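Local coordinates for probable TonB-dependent receptor (Pseudomonas aeruginosa, PDB 4K3F), which probably binds methionine in the periplasm for uptake by a transporter, as a substrate-binding lipoprotein of the NlpA family with selenomethionine in its pocket, at residues A102-P107 and V165-N171; V12-I17 and F227-Y232; Y88-Y92 and L162-D166. All coordinates share one frame; numbering follows the deposited sequence.

Interaction 1: A102-P107 and V165-N171. With MSE (selenomethionine), chain B.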
loop_
_atom_site.group_PDB
_atom_site.type_symbol
_atom_site.label_atom_id
_atom_site.label_comp_id
_atom_site.label_asym_id
_atom_site.label_seq_id
_atom_site.Cartn_x
_atom_site.Cartn_y
_atom_site.Cartn_z
ATOM N N ALA A 102 -25.478 -5.629 -3.218
ATOM C CA ALA A 102 -24.169 -5.914 -3.757
ATOM C C ALA A 102 -23.150 -6.232 -2.675
ATOM O O ALA A 102 -23.093 -5.605 -1.609
ATOM C CB ALA A 102 -23.660 -4.775 -4.635
ATOM N N THR A 103 -22.330 -7.243 -2.994
ATOM C CA THR A 103 -21.235 -7.630 -2.165
ATOM C C THR A 103 -20.006 -6.852 -2.576
ATOM O O THR A 103 -19.552 -6.927 -3.722
ATOM C CB THR A 103 -20.975 -9.152 -2.210
ATOM O OG1 THR A 103 -20.839 -9.601 -3.575
ATOM C CG2 THR A 103 -22.123 -9.891 -1.536
ATOM N N VAL A 104 -19.457 -6.133 -1.610
ATOM C CA VAL A 104 -18.256 -5.301 -1.819
ATOM C C VAL A 104 -17.229 -5.684 -0.764
ATOM O O VAL A 104 -17.445 -5.466 0.437
ATOM C CB VAL A 104 -18.631 -3.817 -1.711
ATOM C CG1 VAL A 104 -17.438 -2.921 -1.906
ATOM C CG2 VAL A 104 -19.695 -3.481 -2.751
ATOM N N VAL A 105 -16.107 -6.243 -1.202
ATOM C CA VAL A 105 -15.095 -6.711 -0.267
ATOM C C VAL A 105 -13.983 -5.661 -0.139
ATOM O O VAL A 105 -13.589 -5.026 -1.122
ATOM C CB VAL A 105 -14.563 -8.121 -0.617
ATOM C CG1 VAL A 105 -13.835 -8.138 -1.957
ATOM C CG2 VAL A 105 -13.711 -8.666 0.504
ATOM N N ILE A 106 -13.533 -5.475 1.090
ATOM C CA ILE A 106 -12.464 -4.524 1.400
ATOM C C ILE A 106 -11.460 -5.219 2.326
ATOM O O ILE A 106 -11.749 -6.262 2.891
ATOM C CB ILE A 106 -13.065 -3.257 2.079
ATOM C CG1 ILE A 106 -13.554 -3.555 3.488
ATOM C CG2 ILE A 106 -14.161 -2.644 1.190
ATOM C CD1 ILE A 106 -14.113 -2.362 4.248
ATOM N N PRO A 107 -10.281 -4.643 2.485
ATOM C CA PRO A 107 -9.346 -5.248 3.434
ATOM C C PRO A 107 -9.834 -5.246 4.879
ATOM O O PRO A 107 -10.559 -4.364 5.290
ATOM C CB PRO A 107 -8.082 -4.375 3.294
ATOM C CG PRO A 107 -8.188 -3.784 1.918
ATOM C CD PRO A 107 -9.666 -3.539 1.709
ATOM N N VAL A 165 -17.405 -11.818 -6.079
ATOM C CA VAL A 165 -18.073 -10.693 -5.458
ATOM C C VAL A 165 -18.507 -9.680 -6.521
ATOM O O VAL A 165 -18.078 -9.757 -7.663
ATOM C CB VAL A 165 -17.152 -10.017 -4.391
ATOM C CG1 VAL A 165 -16.776 -11.024 -3.309
ATOM C CG2 VAL A 165 -15.914 -9.408 -5.020
ATOM N N ASP A 166 -19.343 -8.720 -6.151
ATOM C CA ASP A 166 -19.721 -7.686 -7.079
ATOM C C ASP A 166 -18.640 -6.642 -7.266
ATOM O O ASP A 166 -18.547 -6.047 -8.346
ATOM C CB ASP A 166 -21.047 -7.080 -6.622
ATOM C CG ASP A 166 -22.194 -8.121 -6.649
ATOM O OD1 ASP A 166 -22.226 -8.963 -7.580
ATOM O OD2 ASP A 166 -23.041 -8.136 -5.731
HETATM N N MSE A 167 -17.875 -6.342 -6.195
HETATM C CA MSE A 167 -16.793 -5.347 -6.294
HETATM C C MSE A 167 -15.785 -5.638 -5.188
HETATM O O MSE A 167 -16.184 -6.055 -4.074
HETATM C CB MSE A 167 -17.361 -3.931 -6.183
HETATM C CG MSE A 167 -16.363 -2.829 -6.508
HETATM SE SE MSE A 167 -17.248 -1.131 -6.891
HETATM C CE MSE A 167 -17.928 -0.810 -5.092
ATOM N N ALA A 168 -14.526 -5.335 -5.477
ATOM C CA ALA A 168 -13.434 -5.443 -4.524
ATOM C C ALA A 168 -12.547 -4.222 -4.570
ATOM O O ALA A 168 -12.197 -3.726 -5.632
ATOM C CB ALA A 168 -12.626 -6.705 -4.746
ATOM N N LEU A 169 -12.199 -3.719 -3.388
ATOM C CA LEU A 169 -11.283 -2.586 -3.279
ATOM C C LEU A 169 -9.934 -3.166 -2.889
ATOM O O LEU A 169 -9.777 -3.660 -1.780
ATOM C CB LEU A 169 -11.791 -1.544 -2.275
ATOM C CG LEU A 169 -12.835 -0.550 -2.848
ATOM C CD1 LEU A 169 -14.111 -1.251 -3.289
ATOM C CD2 LEU A 169 -13.128 0.540 -1.831
ATOM N N ILE A 170 -8.993 -3.108 -3.824
ATOM C CA ILE A 170 -7.769 -3.914 -3.762
ATOM C C ILE A 170 -6.564 -3.009 -3.745
ATOM O O ILE A 170 -6.445 -2.132 -4.593
ATOM C CB ILE A 170 -7.666 -4.826 -4.969
ATOM C CG1 ILE A 170 -8.929 -5.701 -5.019
ATOM C CG2 ILE A 170 -6.407 -5.655 -4.880
ATOM C CD1 ILE A 170 -8.984 -6.621 -6.200
ATOM N N ASN A 171 -5.698 -3.207 -2.754
ATOM C CA ASN A 171 -4.442 -2.477 -2.669
ATOM C C ASN A 171 -3.688 -2.639 -3.972
ATOM O O ASN A 171 -3.580 -3.750 -4.549
ATOM C CB ASN A 171 -3.572 -2.972 -1.521
ATOM C CG ASN A 171 -4.193 -2.695 -0.171
ATOM O OD1 ASN A 171 -4.979 -3.514 0.364
ATOM N ND2 ASN A 171 -3.901 -1.537 0.371
HETATM N N MSE B 300 1.338 -0.800 -1.069
HETATM C CA MSE B 300 0.124 -0.825 -0.203
HETATM C C MSE B 300 -0.676 0.430 -0.533
HETATM O O MSE B 300 -0.092 1.511 -0.663
HETATM O OXT MSE B 300 -1.905 0.370 -0.655
HETATM C CB MSE B 300 0.484 -0.866 1.291
HETATM C CG MSE B 300 -0.735 -0.924 2.179
HETATM SE SE MSE B 300 -0.210 -0.793 4.068
HETATM C CE MSE B 300 0.677 -2.448 4.270
#

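Interaction 2: V12-I17 and F227-Y232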
loop_
_atom_site.group_PDB
_atom_site.type_symbol
_atom_site.label_atom_id
_atom_site.label_comp_id
_atom_site.label_asym_id
_atom_site.label_seq_id
_atom_site.Cartn_x
_atom_site.Cartn_y
_atom_site.Cartn_z
ATOM N N VAL A 12 5.882 -6.006 -6.038
ATOM C CA VAL A 12 5.544 -4.993 -7.040
ATOM C C VAL A 12 4.693 -3.920 -6.379
ATOM O O VAL A 12 3.647 -4.235 -5.835
ATOM C CB VAL A 12 4.758 -5.575 -8.261
ATOM C CG1 VAL A 12 4.459 -4.494 -9.288
ATOM C CG2 VAL A 12 5.494 -6.723 -8.929
ATOM N N PRO A 13 5.117 -2.654 -6.438
ATOM C CA PRO A 13 6.302 -2.098 -7.078
ATOM C C PRO A 13 7.582 -2.146 -6.271
ATOM O O PRO A 13 8.648 -1.869 -6.823
ATOM C CB PRO A 13 5.900 -0.632 -7.298
ATOM C CG PRO A 13 5.070 -0.323 -6.113
ATOM C CD PRO A 13 4.220 -1.572 -5.953
ATOM N N HIS A 14 7.495 -2.490 -4.975
ATOM C CA HIS A 14 8.579 -2.171 -4.053
ATOM C C HIS A 14 9.901 -2.839 -4.379
ATOM O O HIS A 14 10.932 -2.187 -4.442
ATOM C CB HIS A 14 8.150 -2.465 -2.607
ATOM C CG HIS A 14 6.844 -1.838 -2.256
ATOM N ND1 HIS A 14 5.645 -2.260 -2.794
ATOM C CD2 HIS A 14 6.557 -0.768 -1.486
ATOM C CE1 HIS A 14 4.673 -1.484 -2.343
ATOM N NE2 HIS A 14 5.199 -0.573 -1.543
ATOM N N ALA A 15 9.883 -4.143 -4.607
ATOM C CA ALA A 15 11.132 -4.853 -4.886
ATOM C C ALA A 15 11.686 -4.477 -6.272
ATOM O O ALA A 15 12.900 -4.437 -6.485
ATOM C CB ALA A 15 10.948 -6.362 -4.738
ATOM N N GLU A 16 10.797 -4.120 -7.195
ATOM C CA GLU A 16 11.232 -3.656 -8.518
ATOM C C GLU A 16 11.988 -2.323 -8.344
ATOM O O GLU A 16 13.057 -2.131 -8.897
ATOM C CB GLU A 16 10.042 -3.499 -9.462
ATOM C CG GLU A 16 9.278 -4.797 -9.698
ATOM C CD GLU A 16 8.254 -4.717 -10.838
ATOM O OE1 GLU A 16 7.585 -3.690 -10.998
ATOM O OE2 GLU A 16 8.074 -5.730 -11.528
ATOM N N ILE A 17 11.393 -1.395 -7.608
ATOM C CA ILE A 17 12.053 -0.121 -7.326
ATOM C C ILE A 17 13.420 -0.327 -6.699
ATOM O O ILE A 17 14.414 0.300 -7.096
ATOM C CB ILE A 17 11.157 0.743 -6.404
ATOM C CG1 ILE A 17 9.923 1.218 -7.184
ATOM C CG2 ILE A 17 11.935 1.926 -5.818
ATOM C CD1 ILE A 17 8.810 1.785 -6.303
ATOM N N PHE A 227 11.876 5.928 -13.414
ATOM C CA PHE A 227 11.518 4.520 -13.489
ATOM C C PHE A 227 10.053 4.346 -13.090
ATOM O O PHE A 227 9.297 3.645 -13.737
ATOM C CB PHE A 227 12.414 3.638 -12.584
ATOM C CG PHE A 227 11.894 2.231 -12.422
ATOM C CD1 PHE A 227 12.026 1.305 -13.449
ATOM C CD2 PHE A 227 11.269 1.834 -11.260
ATOM C CE1 PHE A 227 11.527 0.019 -13.323
ATOM C CE2 PHE A 227 10.776 0.554 -11.119
ATOM C CZ PHE A 227 10.897 -0.356 -12.156
ATOM N N ILE A 228 9.660 4.963 -11.974
ATOM C CA ILE A 228 8.291 4.799 -11.455
ATOM C C ILE A 228 7.279 5.286 -12.497
ATOM O O ILE A 228 6.267 4.643 -12.772
ATOM C CB ILE A 228 8.115 5.556 -10.115
ATOM C CG1 ILE A 228 8.888 4.836 -8.989
ATOM C CG2 ILE A 228 6.644 5.670 -9.751
ATOM C CD1 ILE A 228 9.046 5.640 -7.711
ATOM N N GLN A 229 7.549 6.444 -13.062
ATOM C CA GLN A 229 6.640 7.010 -14.057
ATOM C C GLN A 229 6.440 6.128 -15.312
ATOM O O GLN A 229 5.302 5.848 -15.754
ATOM C CB GLN A 229 7.169 8.389 -14.454
ATOM C CG GLN A 229 6.905 9.442 -13.384
ATOM C CD GLN A 229 7.616 10.741 -13.672
ATOM O OE1 GLN A 229 8.591 10.772 -14.419
ATOM N NE2 GLN A 229 7.156 11.820 -13.049
ATOM N N GLU A 230 7.548 5.706 -15.907
ATOM C CA GLU A 230 7.494 4.917 -17.146
ATOM C C GLU A 230 7.004 3.487 -16.894
ATOM O O GLU A 230 6.295 2.925 -17.717
ATOM C CB GLU A 230 8.863 4.913 -17.848
ATOM C CG GLU A 230 9.894 4.010 -17.180
ATOM C CD GLU A 230 11.228 3.963 -17.918
ATOM O OE1 GLU A 230 11.965 4.980 -17.849
ATOM O OE2 GLU A 230 11.543 2.896 -18.530
ATOM N N LYS A 231 7.376 2.899 -15.749
ATOM C CA LYS A 231 7.043 1.495 -15.502
ATOM C C LYS A 231 5.556 1.324 -15.176
ATOM O O LYS A 231 4.900 0.418 -15.689
ATOM C CB LYS A 231 7.937 0.937 -14.392
ATOM C CG LYS A 231 7.667 -0.509 -14.048
ATOM C CD LYS A 231 8.160 -1.506 -15.082
ATOM C CE LYS A 231 7.840 -2.908 -14.584
ATOM N NZ LYS A 231 8.114 -3.932 -15.608
ATOM N N TYR A 232 5.026 2.179 -14.304
ATOM C CA TYR A 232 3.686 1.967 -13.765
ATOM C C TYR A 232 2.634 2.874 -14.391
ATOM O O TYR A 232 1.456 2.696 -14.107
ATOM C CB TYR A 232 3.720 2.070 -12.221
ATOM C CG TYR A 232 4.759 1.154 -11.628
ATOM C CD1 TYR A 232 4.592 -0.229 -11.642
ATOM C CD2 TYR A 232 5.943 1.663 -11.096
ATOM C CE1 TYR A 232 5.558 -1.078 -11.130
ATOM C CE2 TYR A 232 6.926 0.833 -10.608
ATOM C CZ TYR A 232 6.734 -0.533 -10.631
ATOM O OH TYR A 232 7.711 -1.345 -10.146
#

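Interaction 3: Y88-Y92 and L162-D166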
loop_
_atom_site.group_PDB
_atom_site.type_symbol
_atom_site.label_atom_id
_atom_site.label_comp_id
_atom_site.label_asym_id
_atom_site.label_seq_id
_atom_site.Cartn_x
_atom_site.Cartn_y
_atom_site.Cartn_z
ATOM N N TYR A 88 -12.540 -2.541 -8.127
ATOM C CA TYR A 88 -12.546 -3.378 -9.298
ATOM C C TYR A 88 -13.760 -4.271 -9.285
ATOM O O TYR A 88 -14.299 -4.595 -8.241
ATOM C CB TYR A 88 -11.267 -4.239 -9.381
ATOM C CG TYR A 88 -10.002 -3.431 -9.322
ATOM C CD1 TYR A 88 -9.394 -3.143 -8.110
ATOM C CD2 TYR A 88 -9.411 -2.936 -10.467
ATOM C CE1 TYR A 88 -8.250 -2.376 -8.041
ATOM C CE2 TYR A 88 -8.265 -2.171 -10.394
ATOM C CZ TYR A 88 -7.690 -1.882 -9.186
ATOM O OH TYR A 88 -6.533 -1.126 -9.103
ATOM N N SER A 89 -14.210 -4.654 -10.474
ATOM C CA SER A 89 -15.314 -5.587 -10.585
ATOM C C SER A 89 -15.137 -6.460 -11.827
ATOM O O SER A 89 -14.801 -5.963 -12.879
ATOM C CB SER A 89 -16.640 -4.846 -10.716
ATOM O OG SER A 89 -17.713 -5.766 -10.907
ATOM N N SER A 90 -15.393 -7.760 -11.681
ATOM C CA SER A 90 -15.389 -8.642 -12.831
ATOM C C SER A 90 -16.774 -8.700 -13.471
ATOM O O SER A 90 -16.902 -9.291 -14.535
ATOM C CB SER A 90 -14.907 -10.050 -12.453
ATOM O OG SER A 90 -15.871 -10.703 -11.646
ATOM N N LYS A 91 -17.778 -8.081 -12.830
ATOM C CA LYS A 91 -19.205 -8.247 -13.191
ATOM C C LYS A 91 -19.899 -6.949 -13.624
ATOM O O LYS A 91 -20.925 -7.016 -14.306
ATOM C CB LYS A 91 -19.982 -8.838 -11.998
ATOM C CG LYS A 91 -19.503 -10.225 -11.589
ATOM C CD LYS A 91 -20.275 -10.853 -10.430
ATOM C CE LYS A 91 -19.521 -12.080 -9.924
ATOM N NZ LYS A 91 -20.317 -12.969 -9.031
ATOM N N TYR A 92 -19.378 -5.784 -13.206
ATOM C CA TYR A 92 -20.000 -4.490 -13.500
ATOM C C TYR A 92 -18.974 -3.508 -14.040
ATOM O O TYR A 92 -17.779 -3.578 -13.702
ATOM C CB TYR A 92 -20.734 -3.946 -12.254
ATOM C CG TYR A 92 -21.793 -4.912 -11.753
ATOM C CD1 TYR A 92 -22.994 -5.060 -12.437
ATOM C CD2 TYR A 92 -21.572 -5.728 -10.649
ATOM C CE1 TYR A 92 -23.963 -5.948 -12.017
ATOM C CE2 TYR A 92 -22.534 -6.653 -10.245
ATOM C CZ TYR A 92 -23.729 -6.746 -10.935
ATOM O OH TYR A 92 -24.702 -7.644 -10.559
ATOM N N LEU A 162 -12.081 -11.770 -6.450
ATOM C CA LEU A 162 -12.701 -10.760 -7.310
ATOM C C LEU A 162 -13.865 -11.317 -8.144
ATOM O O LEU A 162 -14.910 -10.674 -8.217
ATOM C CB LEU A 162 -11.643 -10.088 -8.183
ATOM C CG LEU A 162 -12.104 -9.024 -9.179
ATOM C CD1 LEU A 162 -12.672 -7.814 -8.468
ATOM C CD2 LEU A 162 -10.939 -8.617 -10.063
ATOM N N THR A 163 -13.734 -12.521 -8.713
ATOM C CA THR A 163 -14.820 -13.107 -9.524
ATOM C C THR A 163 -15.998 -13.681 -8.722
ATOM O O THR A 163 -16.986 -14.122 -9.306
ATOM C CB THR A 163 -14.321 -14.208 -10.500
ATOM O OG1 THR A 163 -13.762 -15.285 -9.756
ATOM C CG2 THR A 163 -13.271 -13.633 -11.474
ATOM N N GLN A 164 -15.884 -13.667 -7.391
ATOM C CA GLN A 164 -16.906 -14.191 -6.502
ATOM C C GLN A 164 -17.654 -13.088 -5.738
ATOM O O GLN A 164 -18.384 -13.400 -4.794
ATOM C CB GLN A 164 -16.259 -15.132 -5.463
ATOM C CG GLN A 164 -15.484 -16.327 -6.026
ATOM C CD GLN A 164 -14.476 -16.915 -5.034
ATOM O OE1 GLN A 164 -13.274 -16.681 -5.142
ATOM N NE2 GLN A 164 -14.966 -17.671 -4.061
ATOM N N VAL A 165 -17.405 -11.818 -6.079
ATOM C CA VAL A 165 -18.073 -10.693 -5.458
ATOM C C VAL A 165 -18.507 -9.680 -6.521
ATOM O O VAL A 165 -18.078 -9.757 -7.663
ATOM C CB VAL A 165 -17.152 -10.017 -4.391
ATOM C CG1 VAL A 165 -16.776 -11.024 -3.309
ATOM C CG2 VAL A 165 -15.914 -9.408 -5.020
ATOM N N ASP A 166 -19.343 -8.720 -6.151
ATOM C CA ASP A 166 -19.721 -7.686 -7.079
ATOM C C ASP A 166 -18.640 -6.642 -7.266
ATOM O O ASP A 166 -18.547 -6.047 -8.346
ATOM C CB ASP A 166 -21.047 -7.080 -6.622
ATOM C CG ASP A 166 -22.194 -8.121 -6.649
ATOM O OD1 ASP A 166 -22.226 -8.963 -7.580
ATOM O OD2 ASP A 166 -23.041 -8.136 -5.731
HETATM O O HOH W 1 -16.115 -8.423 -9.037
HETATM O O HOH W 2 -21.342 -11.696 -6.812
HETATM O O HOH W 3 -19.702 -15.435 -8.657
HETATM O O HOH W 4 -24.316 -9.732 -9.038
#

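Interaction 1: A102-P107 and V165-N171
Val104 pairs with Met167 and Val105 with Ala168 in two successive parallel bridges between strands 103-107 and 167-170, whose axes come within 4.7 Å at an angle of 14°. The backbone bonds alternate from strand to strand: Thr103 O accepts from Met167 N, Val105 N donates to Met167 O, and Val105 O accepts from Leu169 N. At the start of the pairing, side chains extend this pattern. Asp166 OD2 takes the N-H of Thr103 at 3.0 Å, approached on its anti side and 27° out of the carboxylate plane. In return Thr103 OG1, turned between its own N and carbonyl carbon, accepts from Asp166 N at 3.1 Å. One face of the sheet brings Val104 CG1 to 3.9 Å from CE of Met167, a selenomethionine whose chain bends at its third torsion; Leu169 CD1 touches the same valine methyl, and helix 110-122 covers this layer. On the other face Val105 CG1 presses to 3.4 Å from Ala168 CB, a tight fit beneath helix 158-161. Farther along the chain, Asn171 OD1 rests 3.6 Å from Pro107 CG, while its ND2 donates an almost straight bond of 2.9 Å to OXT of the bound selenomethionine. Helices on both faces of a sheet, with the ligand met just before helix 172-177, mark one α/β lobe of a periplasmic binding protein.

Interaction 2: V12-I17 and F227-Y232
Tyr232 OH donates a very short hydrogen bond, 2.5 Å, to Glu16 OE1, and this is the polar centre of the meeting between helices 11-26 and 222-232. The carboxylate oxygen arrives at the ring's edge, near its plane, with the two flat groups turned 32° apart. Glu16 reaches it with a chain extended beyond CG, crossing the tyrosine at a slant.

Charge adds a looser component. Lys231 NZ stays 4.5 Å from Glu16 OE2, beyond a salt bridge, though its field may still steady the carboxylate; the ammonium also has a weak bond to a glycerol. The hydrocarbon part of the lysine is more closely engaged: CG lies 3.5 Å above the centre of one face of the Tyr232 ring, and after a bend at chi2 (74°) the chain carries CE to 3.7 Å from Glu16 OE1.

The helical segments cross at 129° with their axes 11.5 Å apart, a gap bridged largely by the long side chains of Glu16, Phe227 and Tyr232. Both helices belong to the lobe built on the six-stranded sheet, where Pro13 and Ile17 also rest on His81 of strand 75-82. On the side of helix 11-26 turned from this contact, His14 lines the selenomethionine pocket and bonds to Asn198.

Apolar contacts complete the junction. Pro13, which follows a cis peptide bond, sets CB 3.4 Å from Tyr232 CZ, and Val12 CG1 touches CE1 of that ring. Farther along, Ile17 CD1 meets Ile228 CG1 at 4.1 Å, while Phe227 CE2 approaches the Ile17 backbone at CA.

Interaction 3: Y88-Y92 and L162-D166
Ser89 OG carries three hydrogen bonds at once, joining segment 88-92 to the backbone of Asp166. It donates to Asp166 O at 2.7 Å, tilted 26° from the carbonyl plane. The same Ser89 OG accepts from Lys91 N at 3.0 Å. Tyr92 N also donates to Ser89 OG, at 2.8 Å, so Ser89 begins both an ST turn and an ST motif. With OG anti to the serine's own N (chi1 176°), one hydroxyl both shapes its loop and holds the neighbouring one. The two loops lie at the rim of the five-stranded sheet, where strand 86-88 ends and strand 167-170, its antiparallel neighbour, begins. On the inner side Leu162 CD1 packs 3.6 Å from Tyr88 O and also touches Tyr88 CB.

Water does much of the remaining joining. One molecule accepts from Ser90 N and donates to both Leu162 O and Val165 O, satisfying three backbone groups. The extended chain of Lys91 runs across the second loop, and its NZ, 4.7 Å from Asp166 OD1, reaches that oxygen through one water and Thr163 O through another. Asp166 OD2 is already taken by Thr103 N, leaving OD1 to face this hydrated side. There the Tyr92 ring and the carboxylate lie side by side, their planes 69° apart, with OD1 3.5 Å from CE2 at the ring edge; a last water bridges Tyr92 OH and Asp166 OD1, donating to the latter at 2.7 Å.

The chemistry of the three contacts varies with their burial. Interaction 1 is core: regular strand pairing with aliphatic faces and few side-chain polar bonds. Interaction 3 lies about 8 Å away, centre to centre, at the surface of the same lobe; it shares Val165 and Asp166, and relies on a serine hydroxyl and bridging waters where strand pairing has given way to loops. The two join directly, Ala168 O lying 2.8 Å from Tyr88 N. Interaction 2, partly buried, belongs to the other lobe and joins helices chiefly through side chains, with no backbone hydrogen bond between them. Interactions 1 and 2 each include a pocket residue, Asn171 and His14, consistent with a ligand held between the lobes.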